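Local coordinates for ABC transporter substrate-binding protein-branched chain amino acid transport (Streptococcus pneumoniae, PDB 4GNR) that binds isoleucine, and probably other branched-chain amino acids, and probably delivers them to an ABC transporter for uptake into the cell, at residues Thr331-Thr339 / Val345-Pro353. Numbering follows the deposited sequence.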
ATOM      1  N   THR A 331      -1.014 -10.445  -8.773  1.00  7.27           N
ATOM      2  CA  THR A 331      -0.938  -9.767 -10.039  1.00  6.81           C
ATOM      3  C   THR A 331       0.345  -8.969 -10.117  1.00  6.83           C
ATOM      4  O   THR A 331       0.752  -8.336  -9.134  1.00  7.59           O
ATOM      5  CB  THR A 331      -2.154  -8.807 -10.248  1.00  7.33           C
ATOM      6  OG1 THR A 331      -2.061  -8.166 -11.530  1.00  7.86           O
ATOM      7  CG2 THR A 331      -2.351  -7.792  -9.110  1.00  7.84           C
ATOM      8  N   VAL A 332       0.970  -8.976 -11.301  1.00  7.89           N
ATOM      9  CA  VAL A 332       2.083  -8.086 -11.547  1.00  7.90           C
ATOM     10  C   VAL A 332       1.421  -6.670 -11.599  1.00  7.45           C
ATOM     11  O   VAL A 332       0.272  -6.518 -12.050  1.00  8.61           O
ATOM     12  CB  VAL A 332       2.790  -8.427 -12.878  1.00  8.55           C
ATOM     13  CG1 VAL A 332       3.838  -7.405 -13.224  1.00 12.22           C
ATOM     14  CG2 VAL A 332       3.438  -9.793 -12.777  1.00 11.83           C
ATOM     15  N   LYS A 333       2.138  -5.670 -11.119  1.00  6.98           N
ATOM     16  CA  LYS A 333       1.687  -4.299 -11.138  1.00  7.29           C
ATOM     17  C   LYS A 333       2.833  -3.391 -11.567  1.00  7.42           C
ATOM     18  O   LYS A 333       4.003  -3.633 -11.237  1.00  8.15           O
ATOM     19  CB  LYS A 333       1.212  -3.830  -9.764  1.00  7.65           C
ATOM     20  CG  LYS A 333       0.028  -4.600  -9.210  1.00  8.80           C
ATOM     21  CD  LYS A 333      -1.270  -4.417 -10.011  1.00  7.31           C
ATOM     22  CE  LYS A 333      -1.794  -3.018  -9.986  1.00  7.74           C
ATOM     23  NZ  LYS A 333      -3.116  -2.962 -10.646  1.00  7.20           N
ATOM     24  N   THR A 334       2.482  -2.328 -12.278  1.00  7.82           N
ATOM     25  CA  THR A 334       3.460  -1.302 -12.631  1.00  8.43           C
ATOM     26  C   THR A 334       3.886  -0.576 -11.349  1.00  7.72           C
ATOM     27  O   THR A 334       3.074  -0.278 -10.460  1.00  9.93           O
ATOM     28  CB  THR A 334       2.858  -0.301 -13.600  1.00 10.00           C
ATOM     29  OG1 THR A 334       2.494  -1.010 -14.790  1.00 13.49           O
ATOM     30  CG2 THR A 334       3.819   0.838 -13.933  1.00 12.31           C
ATOM     31  N   ALA A 335       5.174  -0.289 -11.266  1.00  7.37           N
ATOM     32  CA  ALA A 335       5.740   0.457 -10.153  1.00  7.36           C
ATOM     33  C   ALA A 335       6.478   1.675 -10.701  1.00  7.23           C
ATOM     34  O   ALA A 335       7.015   1.671 -11.808  1.00  7.87           O
ATOM     35  CB  ALA A 335       6.685  -0.405  -9.328  1.00  8.96           C
ATOM     36  N   TYR A 336       6.493   2.706  -9.875  1.00  7.01           N
ATOM     37  CA  TYR A 336       7.167   3.948 -10.147  1.00  7.77           C
ATOM     38  C   TYR A 336       8.057   4.331  -8.986  1.00  7.89           C
ATOM     39  O   TYR A 336       7.762   4.026  -7.828  1.00  9.36           O
ATOM     40  CB  TYR A 336       6.148   5.110 -10.267  1.00  9.15           C
ATOM     41  CG  TYR A 336       5.072   4.862 -11.295  1.00  9.57           C
ATOM     42  CD1 TYR A 336       3.897   4.232 -10.935  1.00 10.54           C
ATOM     43  CD2 TYR A 336       5.220   5.248 -12.621  1.00 12.82           C
ATOM     44  CE1 TYR A 336       2.898   3.971 -11.843  1.00 13.22           C
ATOM     45  CE2 TYR A 336       4.222   4.987 -13.550  1.00 14.57           C
ATOM     46  CZ  TYR A 336       3.058   4.353 -13.142  1.00 14.66           C
ATOM     47  OH  TYR A 336       2.025   4.086 -14.019  1.00 19.36           O
ATOM     48  N   MET A 337       9.198   4.941  -9.294  1.00  7.87           N
ATOM     49  CA  MET A 337      10.040   5.554  -8.265  1.00  7.92           C
ATOM     50  C   MET A 337       9.709   7.049  -8.392  1.00  7.43           C
ATOM     51  O   MET A 337       9.893   7.658  -9.458  1.00  8.99           O
ATOM     52  CB  MET A 337      11.520   5.325  -8.450  1.00  8.48           C
ATOM     53  CG  MET A 337      12.318   5.881  -7.270  1.00  8.85           C
ATOM     54  SD  MET A 337      12.073   5.028  -5.691  1.00  8.97           S
ATOM     55  CE  MET A 337      13.035   3.521  -5.965  1.00 11.78           C
ATOM     56  N   MET A 338       9.192   7.616  -7.312  1.00  7.66           N
ATOM     57  CA  MET A 338       8.797   9.011  -7.233  1.00  7.90           C
ATOM     58  C   MET A 338       9.957   9.847  -6.699  1.00  8.04           C
ATOM     59  O   MET A 338      10.646   9.432  -5.786  1.00  9.03           O
ATOM     60  CB  MET A 338       7.605   9.166  -6.254  1.00  8.49           C
ATOM     61  CG  MET A 338       6.477   8.183  -6.489  1.00 10.31           C
ATOM     62  SD  MET A 338       5.604   8.429  -8.034  1.00 14.71           S
ATOM     63  CE  MET A 338       4.134   9.264  -7.461  1.00 21.50           C
ATOM     64  N   THR A 339      10.157  11.022  -7.293  1.00  8.69           N
ATOM     65  CA  THR A 339      11.151  12.009  -6.860  1.00  9.67           C
ATOM     66  C   THR A 339      10.358  13.150  -6.193  1.00  9.47           C
ATOM     67  O   THR A 339       9.505  13.772  -6.835  1.00 10.83           O
ATOM     68  CB  THR A 339      11.917  12.605  -8.039  1.00 11.01           C
ATOM     69  OG1 THR A 339      12.698  11.581  -8.661  1.00 12.03           O
ATOM     70  CG2 THR A 339      12.865  13.736  -7.572  1.00 14.10           C
ATOM     71  N   VAL A 345       5.754  15.697  -5.386  1.00 13.25           N
ATOM     72  CA  VAL A 345       6.308  14.759  -6.368  1.00 13.13           C
ATOM     73  C   VAL A 345       6.542  15.555  -7.656  1.00 13.37           C
ATOM     74  O   VAL A 345       5.606  16.096  -8.257  1.00 16.01           O
ATOM     75  CB  VAL A 345       5.431  13.524  -6.593  1.00 13.39           C
ATOM     76  CG1 VAL A 345       5.957  12.683  -7.747  1.00 14.53           C
ATOM     77  CG2 VAL A 345       5.366  12.697  -5.314  1.00 14.59           C
ATOM     78  N   GLU A 346       7.792  15.604  -8.075  0.50 13.19           N
ATOM     79  CA  GLU A 346       8.183  16.343  -9.271  0.50 14.13           C
ATOM     80  C   GLU A 346       8.441  15.463 -10.482  0.50 14.23           C
ATOM     81  O   GLU A 346       8.286  15.913 -11.625  0.50 14.90           O
ATOM     82  CB  GLU A 346       9.434  17.185  -8.950  0.50 14.58           C
ATOM     83  CG  GLU A 346       9.165  18.313  -7.932  0.50 14.15           C
ATOM     84  CD  GLU A 346      10.398  19.129  -7.566  0.50 15.40           C
ATOM     85  OE1 GLU A 346      11.531  18.607  -7.679  0.50 16.19           O
ATOM     86  OE2 GLU A 346      10.222  20.283  -7.125  0.50 18.90           O
ATOM     87  N   ALA A 347       8.702  14.188 -10.232  1.00 14.21           N
ATOM     88  CA  ALA A 347       9.039  13.244 -11.299  1.00 14.23           C
ATOM     89  C   ALA A 347       8.659  11.842 -10.872  1.00 12.40           C
ATOM     90  O   ALA A 347       8.597  11.545  -9.682  1.00 11.42           O
ATOM     91  CB  ALA A 347      10.541  13.290 -11.641  1.00 15.37           C
ATOM     92  N   ALA A 348       8.355  11.015 -11.858  1.00 12.14           N
ATOM     93  CA  ALA A 348       8.025   9.618 -11.639  1.00 11.66           C
ATOM     94  C   ALA A 348       8.726   8.841 -12.761  1.00 10.95           C
ATOM     95  O   ALA A 348       8.757   9.292 -13.908  1.00 13.44           O
ATOM     96  CB  ALA A 348       6.511   9.369 -11.658  1.00 13.31           C
ATOM     97  N   GLU A 349       9.327   7.702 -12.402  0.50  9.32           N
ATOM     98  CA  GLU A 349      10.056   6.803 -13.328  0.50  9.53           C
ATOM     99  C   GLU A 349       9.539   5.371 -13.206  0.50  9.18           C
ATOM    100  O   GLU A 349       9.592   4.800 -12.115  0.50  9.28           O
ATOM    101  CB  GLU A 349      11.557   6.797 -12.981  0.50  9.83           C
ATOM    102  CG  GLU A 349      12.218   8.158 -13.109  0.50 10.60           C
ATOM    103  CD  GLU A 349      13.614   8.168 -12.497  0.50 12.22           C
ATOM    104  OE1 GLU A 349      13.741   8.745 -11.405  0.50  9.55           O
ATOM    105  OE2 GLU A 349      14.543   7.501 -13.011  0.50 15.08           O
ATOM    106  N   VAL A 350       9.085   4.780 -14.313  1.00  9.83           N
ATOM    107  CA  VAL A 350       8.611   3.391 -14.279  1.00  9.85           C
ATOM    108  C   VAL A 350       9.833   2.519 -13.982  1.00  9.79           C
ATOM    109  O   VAL A 350      10.859   2.646 -14.632  1.00 12.04           O
ATOM    110  CB  VAL A 350       7.955   2.967 -15.592  1.00 10.62           C
ATOM    111  CG1 VAL A 350       7.632   1.492 -15.584  1.00 11.97           C
ATOM    112  CG2 VAL A 350       6.703   3.807 -15.830  1.00 12.83           C
ATOM    113  N   VAL A 351       9.691   1.633 -13.002  1.00  9.31           N
ATOM    114  CA  VAL A 351      10.756   0.757 -12.555  1.00  9.68           C
ATOM    115  C   VAL A 351      10.266  -0.660 -12.358  1.00  9.57           C
ATOM    116  O   VAL A 351       9.112  -0.881 -12.034  1.00  9.70           O
ATOM    117  CB  VAL A 351      11.380   1.277 -11.212  1.00 10.27           C
ATOM    118  CG1 VAL A 351      12.199   2.544 -11.435  1.00 12.35           C
ATOM    119  CG2 VAL A 351      10.300   1.510 -10.151  1.00 10.07           C
ATOM    120  N   LYS A 352      11.168  -1.605 -12.568  1.00 10.28           N
ATOM    121  CA  LYS A 352      10.855  -3.020 -12.366  1.00 11.27           C
ATOM    122  C   LYS A 352      12.175  -3.677 -11.916  1.00 10.41           C
ATOM    123  O   LYS A 352      13.246  -3.151 -12.180  1.00 12.15           O
ATOM    124  CB  LYS A 352      10.287  -3.664 -13.635  1.00 12.68           C
ATOM    125  CG  LYS A 352      11.266  -3.673 -14.788  1.00 13.81           C
ATOM    126  CD  LYS A 352      10.693  -4.262 -16.080  1.00 13.79           C
ATOM    127  CE  LYS A 352      11.742  -4.244 -17.178  1.00 14.50           C
ATOM    128  NZ  LYS A 352      11.278  -4.796 -18.471  1.00 15.98           N
ATOM    129  N   PRO A 353      12.119  -4.841 -11.250  1.00 11.14           N
ATOM    130  CA  PRO A 353      13.360  -5.482 -10.827  1.00 13.01           C
ATOM    131  C   PRO A 353      14.254  -5.866 -11.977  1.00 13.72           C
ATOM    132  O   PRO A 353      13.761  -6.073 -13.085  1.00 15.49           O
ATOM    133  CB  PRO A 353      12.887  -6.746 -10.129  1.00 13.68           C
ATOM    134  CG  PRO A 353      11.550  -6.464  -9.696  1.00 13.18           C
ATOM    135  CD  PRO A 353      10.952  -5.557 -10.744  1.00 11.63           C
ATOM    136  OXT PRO A 353      15.467  -5.971 -11.767  1.00 16.82           O
TER
HETATM  137  O   HOH W   1       6.879  -1.710 -13.351  1.00  9.62           O
HETATM  138  O   HOH W   2      11.473   9.829 -10.280  1.00 11.89           O
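The C-terminal beta hairpin pairs Met337 with Glu349 through two backbone bonds, Met337 N to Glu349 O (2.9 Å) and Glu349 N to Met337 O (3.0 Å). Toward the turn, Glu346 and Ala347 both face Thr339 in a classic beta bulge: Thr339 N donates to Ala347 O, while Glu346 N approaches Thr339 O almost head-on at 2.8 Å. At the other end Val351 N still bonds directly to Ala335 O, but the return link runs through water, which accepts from Ala335 N and donates to Val351 O. Tyr336, Met338, Ala348 and Val350 share one face. Val350 lies alongside Tyr336, its CG2 meeting the ring obliquely, 3.6 Å from CE2. Met338 bends at chi2 (-67°), which puts SD 3.9 Å from Ala348 CB, and a further bend at chi3 lays CE against Val345 CG1. Strand 335-341 also bonds to strand 248-252, so the hairpin closes one edge of the seven-stranded mixed sheet in one lobe of this periplasmic-binding-protein fold. On the opposite face, turned to helix 126-139, Met337 CB meets Val351 CG1 at 4.1 Å. There a second water donates to Met337 O and Glu349 OE1 and accepts from Thr339 OG1 (2.7 Å); the same OE1 is hydrogen-bonded to Tyr136 OH of that helix.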